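Local coordinates for TENA/THI-4 protein (Shewanella denitrificans OS217, PDB 3DDE) that is of unknown function but adopts a heme oxygenase-like, all-helical fold and may, like its family, act as an iron-dependent oxidoreductase, at residues Y49-H54 against P112-L117; H82-H87 against A176-E181. All blocks are in the same frame, centred on the assembly; numbering follows the deposited sequence. Where two conformers were deposited one is given.

Contact 1 (Y49-H54 against P112-L117); sequences YHYTKH and PATETL
The ring of Y51 lies under a methyl of L117, and the methyl of T114 reaches into the angle where the Y51 and H50 side chains leave their helix. With CG between the backbone N and the carbonyl carbon (chi1 81°), the Y51 ring runs along the interhelical space rather than straight into it. L117 CD2 then stands over one ring face, 4.1 Å from the centroid of the Y51 ring and 16° off the normal, a CH-pi contact. It leans toward the CB end of the ring, since its nearest atom is Y51 CG at 3.9 Å. On the opposite face comes T52 OG1, offset toward the rim and hydrogen-bonded back to the carbonyl of T48.

T114 divides its two branches. CG2, anti to the backbone N, touches H50 CB at 3.9 Å and Y51 CB at 4.0 Å, lying near the plane of the Y51 ring at its edge. OG1 turns aside and hydrogen-bonds to the carboxylate of E47. No hydrogen bond crosses between the two segments.

H50 gives this contact its CB, while its imidazole is fixed at both nitrogens. K53 NZ donates to H50 ND1 over 3.0 Å, only 1° out of the ring plane, and NE2 bonds to S108. With ND1 accepting, NE2 probably carries the proton.

Behind this interface, I213 and T210 of helix 193-223 touch T114 and L117, and E115 hydrogen-bonds to W123 of a second subunit. The close approach of Y51 and T114, with CA atoms 6.4 Å apart, is buried apolar packing between helices 38-52 and 112-126 within the helical bundle of the heme oxygenase-like fold.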
ATOM      1  N   TYR A  49      -2.907  -2.990 -24.204  1.00 51.94           N
ATOM      2  CA  TYR A  49      -4.088  -2.620 -23.433  1.00 51.78           C
ATOM      3  C   TYR A  49      -3.898  -2.957 -21.968  1.00 51.91           C
ATOM      4  O   TYR A  49      -4.205  -2.129 -21.106  1.00 50.38           O
ATOM      5  CB  TYR A  49      -5.348  -3.317 -23.973  1.00 52.41           C
ATOM      6  CG  TYR A  49      -6.462  -3.388 -22.953  1.00 52.67           C
ATOM      7  CD1 TYR A  49      -7.373  -2.343 -22.794  1.00 52.22           C
ATOM      8  CD2 TYR A  49      -6.594  -4.509 -22.138  1.00 52.60           C
ATOM      9  CE1 TYR A  49      -8.380  -2.425 -21.836  1.00 52.58           C
ATOM     10  CE2 TYR A  49      -7.587  -4.601 -21.183  1.00 52.35           C
ATOM     11  CZ  TYR A  49      -8.470  -3.566 -21.028  1.00 52.93           C
ATOM     12  OH  TYR A  49      -9.440  -3.704 -20.053  1.00 53.42           O
ATOM     13  N   HIS A  50      -3.396  -4.171 -21.704  1.00 51.81           N
ATOM     14  CA  HIS A  50      -3.167  -4.645 -20.338  1.00 51.20           C
ATOM     15  C   HIS A  50      -2.225  -3.788 -19.513  1.00 51.69           C
ATOM     16  O   HIS A  50      -2.548  -3.457 -18.395  1.00 52.56           O
ATOM     17  CB  HIS A  50      -2.685  -6.097 -20.325  1.00 50.28           C
ATOM     18  CG  HIS A  50      -3.754  -7.081 -20.660  1.00 49.99           C
ATOM     19  ND1 HIS A  50      -4.984  -7.073 -20.041  1.00 49.38           N
ATOM     20  CD2 HIS A  50      -3.761  -8.143 -21.497  1.00 50.35           C
ATOM     21  CE1 HIS A  50      -5.711  -8.074 -20.499  1.00 49.95           C
ATOM     22  NE2 HIS A  50      -4.998  -8.734 -21.393  1.00 50.19           N
ATOM     23  N   TYR A  51      -1.059  -3.440 -20.036  1.00 51.89           N
ATOM     24  CA  TYR A  51      -0.138  -2.624 -19.254  1.00 51.54           C
ATOM     25  C   TYR A  51      -0.496  -1.127 -19.261  1.00 51.40           C
ATOM     26  O   TYR A  51      -0.304  -0.434 -18.271  1.00 50.84           O
ATOM     27  CB  TYR A  51       1.311  -2.877 -19.663  1.00 52.24           C
ATOM     28  CG  TYR A  51       1.846  -2.180 -20.910  1.00 52.23           C
ATOM     29  CD1 TYR A  51       2.247  -0.846 -20.860  1.00 52.19           C
ATOM     30  CD2 TYR A  51       2.072  -2.888 -22.079  1.00 52.51           C
ATOM     31  CE1 TYR A  51       2.774  -0.213 -21.946  1.00 52.43           C
ATOM     32  CE2 TYR A  51       2.617  -2.266 -23.200  1.00 53.06           C
ATOM     33  CZ  TYR A  51       2.966  -0.920 -23.129  1.00 53.45           C
ATOM     34  OH  TYR A  51       3.490  -0.273 -24.236  1.00 53.00           O
ATOM     35  N   THR A  52      -1.052  -0.637 -20.366  1.00 51.36           N
ATOM     36  CA  THR A  52      -1.430   0.771 -20.478  1.00 51.41           C
ATOM     37  C   THR A  52      -2.498   1.125 -19.445  1.00 51.47           C
ATOM     38  O   THR A  52      -2.551   2.245 -18.956  1.00 52.26           O
ATOM     39  CB  THR A  52      -1.887   1.108 -21.940  1.00 50.85           C
ATOM     40  OG1 THR A  52      -0.739   1.015 -22.786  1.00 52.02           O
ATOM     41  CG2 THR A  52      -2.444   2.505 -22.055  1.00 49.61           C
ATOM     42  N   LYS A  53      -3.341   0.145 -19.152  1.00 51.86           N
ATOM     43  CA  LYS A  53      -4.432   0.225 -18.187  1.00 53.27           C
ATOM     44  C   LYS A  53      -3.960   0.659 -16.786  1.00 52.26           C
ATOM     45  O   LYS A  53      -4.720   1.258 -16.011  1.00 51.89           O
ATOM     46  CB  LYS A  53      -5.021  -1.188 -18.139  1.00 54.59           C
ATOM     47  CG  LYS A  53      -6.199  -1.466 -17.254  1.00 56.30           C
ATOM     48  CD  LYS A  53      -6.771  -2.890 -17.552  1.00 56.50           C
ATOM     49  CE  LYS A  53      -5.731  -4.041 -17.417  1.00 57.03           C
ATOM     50  NZ  LYS A  53      -6.255  -5.379 -17.947  1.00 56.73           N
ATOM     51  N   HIS A  54      -2.694   0.372 -16.474  1.00 51.15           N
ATOM     52  CA  HIS A  54      -2.131   0.672 -15.166  1.00 50.84           C
ATOM     53  C   HIS A  54      -1.237   1.914 -15.085  1.00 51.40           C
ATOM     54  O   HIS A  54      -0.831   2.299 -13.992  1.00 52.00           O
ATOM     55  CB  HIS A  54      -1.342  -0.553 -14.661  1.00 50.14           C
ATOM     56  CG  HIS A  54      -2.196  -1.755 -14.401  1.00 49.67           C
ATOM     57  ND1 HIS A  54      -2.941  -1.901 -13.249  1.00 49.29           N
ATOM     58  CD2 HIS A  54      -2.438  -2.858 -15.148  1.00 49.05           C
ATOM     59  CE1 HIS A  54      -3.599  -3.045 -13.294  1.00 48.64           C
ATOM     60  NE2 HIS A  54      -3.317  -3.643 -14.438  1.00 49.05           N
ATOM     61  N   PRO A 112       2.508 -13.496 -19.313  1.00 50.25           N
ATOM     62  CA  PRO A 112       3.471 -13.352 -18.200  1.00 50.14           C
ATOM     63  C   PRO A 112       4.448 -12.181 -18.319  1.00 49.91           C
ATOM     64  O   PRO A 112       4.727 -11.513 -17.321  1.00 49.83           O
ATOM     65  CB  PRO A 112       4.197 -14.685 -18.196  1.00 49.73           C
ATOM     66  CG  PRO A 112       3.197 -15.637 -18.844  1.00 49.96           C
ATOM     67  CD  PRO A 112       2.573 -14.837 -19.909  1.00 49.45           C
ATOM     68  N   ALA A 113       4.942 -11.909 -19.518  1.00 49.52           N
ATOM     69  CA  ALA A 113       5.874 -10.800 -19.709  1.00 49.47           C
ATOM     70  C   ALA A 113       5.202  -9.453 -19.401  1.00 49.35           C
ATOM     71  O   ALA A 113       5.832  -8.544 -18.884  1.00 49.25           O
ATOM     72  CB  ALA A 113       6.453 -10.822 -21.160  1.00 48.14           C
ATOM     73  N   THR A 114       3.916  -9.342 -19.718  1.00 49.90           N
ATOM     74  CA  THR A 114       3.154  -8.112 -19.510  1.00 49.57           C
ATOM     75  C   THR A 114       2.865  -7.933 -18.016  1.00 50.02           C
ATOM     76  O   THR A 114       2.991  -6.836 -17.479  1.00 49.78           O
ATOM     77  CB  THR A 114       1.837  -8.156 -20.328  1.00 48.80           C
ATOM     78  OG1 THR A 114       2.144  -8.536 -21.674  1.00 48.26           O
ATOM     79  CG2 THR A 114       1.110  -6.810 -20.311  1.00 46.68           C
ATOM     80  N   GLU A 115       2.447  -9.013 -17.368  1.00 50.37           N
ATOM     81  CA  GLU A 115       2.227  -9.014 -15.931  1.00 50.83           C
ATOM     82  C   GLU A 115       3.530  -8.598 -15.216  1.00 50.40           C
ATOM     83  O   GLU A 115       3.487  -7.854 -14.224  1.00 49.24           O
ATOM     84  CB  GLU A 115       1.823 -10.419 -15.462  1.00 51.91           C
ATOM     85  CG  GLU A 115       1.116 -10.456 -14.107  1.00 53.49           C
ATOM     86  CD  GLU A 115      -0.256  -9.826 -14.195  1.00 54.27           C
ATOM     87  OE1 GLU A 115      -1.087 -10.258 -15.025  1.00 55.84           O
ATOM     88  OE2 GLU A 115      -0.511  -8.888 -13.454  1.00 55.76           O
ATOM     89  N   THR A 116       4.671  -9.082 -15.735  1.00 49.22           N
ATOM     90  CA  THR A 116       5.994  -8.760 -15.191  1.00 49.26           C
ATOM     91  C   THR A 116       6.328  -7.268 -15.342  1.00 49.87           C
ATOM     92  O   THR A 116       6.917  -6.681 -14.439  1.00 51.17           O
ATOM     93  CB  THR A 116       7.119  -9.643 -15.830  1.00 49.22           C
ATOM     94  OG1 THR A 116       6.793 -11.023 -15.672  1.00 48.84           O
ATOM     95  CG2 THR A 116       8.519  -9.366 -15.205  1.00 47.67           C
ATOM     96  N   LEU A 117       5.993  -6.660 -16.482  1.00 49.90           N
ATOM     97  CA  LEU A 117       6.214  -5.228 -16.677  1.00 49.72           C
ATOM     98  C   LEU A 117       5.349  -4.420 -15.694  1.00 49.69           C
ATOM     99  O   LEU A 117       5.836  -3.464 -15.084  1.00 48.82           O
ATOM    100  CB  LEU A 117       5.902  -4.802 -18.130  1.00 49.62           C
ATOM    101  CG  LEU A 117       5.985  -3.293 -18.434  1.00 49.33           C
ATOM    102  CD1 LEU A 117       7.356  -2.714 -18.169  1.00 48.00           C
ATOM    103  CD2 LEU A 117       5.549  -3.000 -19.861  1.00 49.45           C
TER

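Contact 2 (H82-H87 against A176-E181); sequences HEEAGH and AKHAEE
H178 extends its imidazole from helix 166-189 toward E83 and E84 at the end of helix 71-84, and H178 makes the whole contact from 176-181. Its chi1 of -74° puts CG anti to the carbonyl carbon, and from CB onward the side chain runs outward to span segments whose nearest CA atoms, those of E83 and H178, are 9.8 Å apart. CB and CG serve as the stem. Over one face of the ring, offset toward the rim, stands E181 OE1, 3.9 Å above the plane and supplied from the next turn of the same helix. E84 OE2 approaches H178 CD2 obliquely at 4.4 Å. At the tip, NE2 meets E83 CB at 4.0 Å, edge on and near the ring plane. E83 OE1 and E84 OE2 each stay 4.6 Å from H178 NE2, too far for a salt bridge.

H80 meets the H178 ring edge-to-face, and the side chain of E141 of helix 134-141 also touches that of H178. From E84 to H87 the chain makes a type II beta turn, with G86 at positive phi. Such a gathering of acids and histidines between helices is consistent with the iron-site region of this redox-enzyme family, although no metal contact is established here.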
ATOM      1  N   HIS A  82      -3.780  12.081 -14.689  1.00 49.57           N
ATOM      2  CA  HIS A  82      -5.052  12.542 -15.249  1.00 50.47           C
ATOM      3  C   HIS A  82      -5.059  12.472 -16.782  1.00 51.25           C
ATOM      4  O   HIS A  82      -6.051  12.058 -17.386  1.00 51.95           O
ATOM      5  CB  HIS A  82      -5.336  13.964 -14.787  1.00 49.81           C
ATOM      6  CG  HIS A  82      -6.540  14.588 -15.419  1.00 49.33           C
ATOM      7  ND1 HIS A  82      -6.463  15.729 -16.181  1.00 49.46           N
ATOM      8  CD2 HIS A  82      -7.845  14.230 -15.401  1.00 49.19           C
ATOM      9  CE1 HIS A  82      -7.677  16.066 -16.583  1.00 50.09           C
ATOM     10  NE2 HIS A  82      -8.534  15.167 -16.130  1.00 49.65           N
ATOM     11  N   GLU A  83      -3.949  12.880 -17.399  1.00 52.37           N
ATOM     12  CA  GLU A  83      -3.811  12.840 -18.861  1.00 53.31           C
ATOM     13  C   GLU A  83      -3.806  11.413 -19.413  1.00 52.76           C
ATOM     14  O   GLU A  83      -4.374  11.165 -20.482  1.00 51.60           O
ATOM     15  CB  GLU A  83      -2.566  13.606 -19.333  1.00 54.97           C
ATOM     16  CG  GLU A  83      -2.698  15.099 -19.176  1.00 56.16           C
ATOM     17  CD  GLU A  83      -3.919  15.629 -19.905  1.00 57.95           C
ATOM     18  OE1 GLU A  83      -3.948  15.554 -21.159  1.00 59.36           O
ATOM     19  OE2 GLU A  83      -4.848  16.126 -19.218  1.00 59.05           O
ATOM     20  N   GLU A  84      -3.189  10.480 -18.680  1.00 52.15           N
ATOM     21  CA  GLU A  84      -3.153   9.079 -19.098  1.00 52.80           C
ATOM     22  C   GLU A  84      -4.434   8.292 -18.843  1.00 51.65           C
ATOM     23  O   GLU A  84      -4.642   7.265 -19.462  1.00 50.98           O
ATOM     24  CB  GLU A  84      -2.012   8.330 -18.398  1.00 55.05           C
ATOM     25  CG  GLU A  84      -0.653   8.814 -18.800  1.00 57.52           C
ATOM     26  CD  GLU A  84      -0.416   8.660 -20.289  1.00 58.98           C
ATOM     27  OE1 GLU A  84      -0.243   7.503 -20.735  1.00 60.75           O
ATOM     28  OE2 GLU A  84      -0.405   9.691 -21.001  1.00 60.04           O
ATOM     29  N   ALA A  85      -5.277   8.739 -17.921  1.00 51.36           N
ATOM     30  CA  ALA A  85      -6.475   7.965 -17.570  1.00 51.39           C
ATOM     31  C   ALA A  85      -7.339   7.627 -18.791  1.00 52.02           C
ATOM     32  O   ALA A  85      -7.697   8.506 -19.586  1.00 51.82           O
ATOM     33  CB  ALA A  85      -7.299   8.653 -16.484  1.00 49.91           C
ATOM     34  N   GLY A  86      -7.627   6.332 -18.941  1.00 52.54           N
ATOM     35  CA  GLY A  86      -8.440   5.817 -20.035  1.00 53.31           C
ATOM     36  C   GLY A  86      -7.727   5.553 -21.361  1.00 53.28           C
ATOM     37  O   GLY A  86      -8.322   4.962 -22.271  1.00 53.38           O
ATOM     38  N   HIS A  87      -6.460   5.957 -21.468  1.00 53.29           N
ATOM     39  CA  HIS A  87      -5.668   5.778 -22.689  0.50 53.40           C
ATOM     40  C   HIS A  87      -5.759   4.345 -23.235  1.00 53.15           C
ATOM     41  O   HIS A  87      -5.678   4.137 -24.449  1.00 53.51           O
ATOM     42  CB  HIS A  87      -4.210   6.188 -22.417  0.50 53.79           C
ATOM     43  CG  HIS A  87      -3.333   6.207 -23.632  0.50 54.02           C
ATOM     44  ND1 HIS A  87      -3.595   6.996 -24.730  0.50 54.70           N
ATOM     45  CD2 HIS A  87      -2.158   5.587 -23.889  0.50 54.26           C
ATOM     46  CE1 HIS A  87      -2.643   6.825 -25.631  0.50 54.65           C
ATOM     47  NE2 HIS A  87      -1.756   5.980 -25.142  0.50 54.35           N
ATOM     48  N   ALA A 176       4.724  14.895 -28.224  1.00 66.47           N
ATOM     49  CA  ALA A 176       5.851  15.754 -28.600  1.00 65.78           C
ATOM     50  C   ALA A 176       5.894  16.874 -27.549  1.00 64.54           C
ATOM     51  O   ALA A 176       6.911  17.558 -27.391  1.00 64.96           O
ATOM     52  CB  ALA A 176       5.657  16.329 -29.994  1.00 65.45           C
ATOM     53  N   LYS A 177       4.756  17.057 -26.863  1.00 62.46           N
ATOM     54  CA  LYS A 177       4.587  18.008 -25.768  1.00 60.79           C
ATOM     55  C   LYS A 177       4.974  17.270 -24.491  1.00 58.90           C
ATOM     56  O   LYS A 177       5.791  17.758 -23.714  1.00 59.78           O
ATOM     57  CB  LYS A 177       3.127  18.483 -25.688  1.00 61.00           C
ATOM     58  CG  LYS A 177       2.796  19.400 -24.495  1.00 61.37           C
ATOM     59  CD  LYS A 177       1.291  19.644 -24.364  1.00 61.06           C
ATOM     60  N   HIS A 178       4.391  16.088 -24.285  1.00 55.48           N
ATOM     61  CA  HIS A 178       4.703  15.253 -23.129  1.00 54.59           C
ATOM     62  C   HIS A 178       6.199  14.920 -23.052  1.00 53.17           C
ATOM     63  O   HIS A 178       6.769  14.848 -21.956  1.00 52.70           O
ATOM     64  CB  HIS A 178       3.849  13.980 -23.154  1.00 55.85           C
ATOM     65  CG  HIS A 178       2.414  14.215 -22.796  1.00 56.32           C
ATOM     66  ND1 HIS A 178       1.709  15.317 -23.234  1.00 56.71           N
ATOM     67  CD2 HIS A 178       1.539  13.467 -22.084  1.00 56.60           C
ATOM     68  CE1 HIS A 178       0.472  15.256 -22.772  1.00 56.97           C
ATOM     69  NE2 HIS A 178       0.343  14.142 -22.072  1.00 56.64           N
ATOM     70  N   ALA A 179       6.820  14.687 -24.202  1.00 52.08           N
ATOM     71  CA  ALA A 179       8.261  14.449 -24.266  1.00 51.86           C
ATOM     72  C   ALA A 179       9.020  15.667 -23.732  1.00 51.78           C
ATOM     73  O   ALA A 179       9.970  15.531 -22.967  1.00 51.74           O
ATOM     74  CB  ALA A 179       8.701  14.162 -25.714  1.00 51.69           C
ATOM     75  N   GLU A 180       8.609  16.860 -24.158  1.00 51.69           N
ATOM     76  CA  GLU A 180       9.238  18.096 -23.688  1.00 51.60           C
ATOM     77  C   GLU A 180       9.033  18.275 -22.175  1.00 51.58           C
ATOM     78  O   GLU A 180       9.950  18.693 -21.460  1.00 51.10           O
ATOM     79  CB  GLU A 180       8.693  19.313 -24.442  1.00 51.29           C
ATOM     80  N   GLU A 181       7.832  17.933 -21.702  1.00 51.65           N
ATOM     81  CA  GLU A 181       7.474  18.052 -20.295  1.00 52.23           C
ATOM     82  C   GLU A 181       8.305  17.101 -19.420  1.00 52.03           C
ATOM     83  O   GLU A 181       8.733  17.483 -18.331  1.00 52.45           O
ATOM     84  CB  GLU A 181       5.963  17.809 -20.114  1.00 52.75           C
ATOM     85  CG  GLU A 181       5.075  18.861 -20.799  1.00 52.97           C
ATOM     86  CD  GLU A 181       3.566  18.617 -20.637  1.00 53.68           C
ATOM     87  OE1 GLU A 181       3.150  17.498 -20.264  1.00 55.03           O
ATOM     88  OE2 GLU A 181       2.780  19.559 -20.890  1.00 54.46           O
TER

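How the contacts relate
Contacts 1 and 2 share one helical bundle, their centres 18 Å apart, and lie about 9 and 12 Å from the centre of the chain. Their segments alternate in sequence: 49-54, 82-87, 112-117, 176-181. The two meet where T52 faces H87, T52 CG2 lying 3.6 Å from H87 CD2 in one of the two conformers of that histidine, so the closeness is provisional. Contact 1 is buried and apolar, with helix 193-223 behind it and a second subunit reaching P112, E115 and T116 on 112-117; contact 2 is more open and rich in ionisable groups, with a third subunit beside H82 and A85. No metal or ligand site is established at either contact.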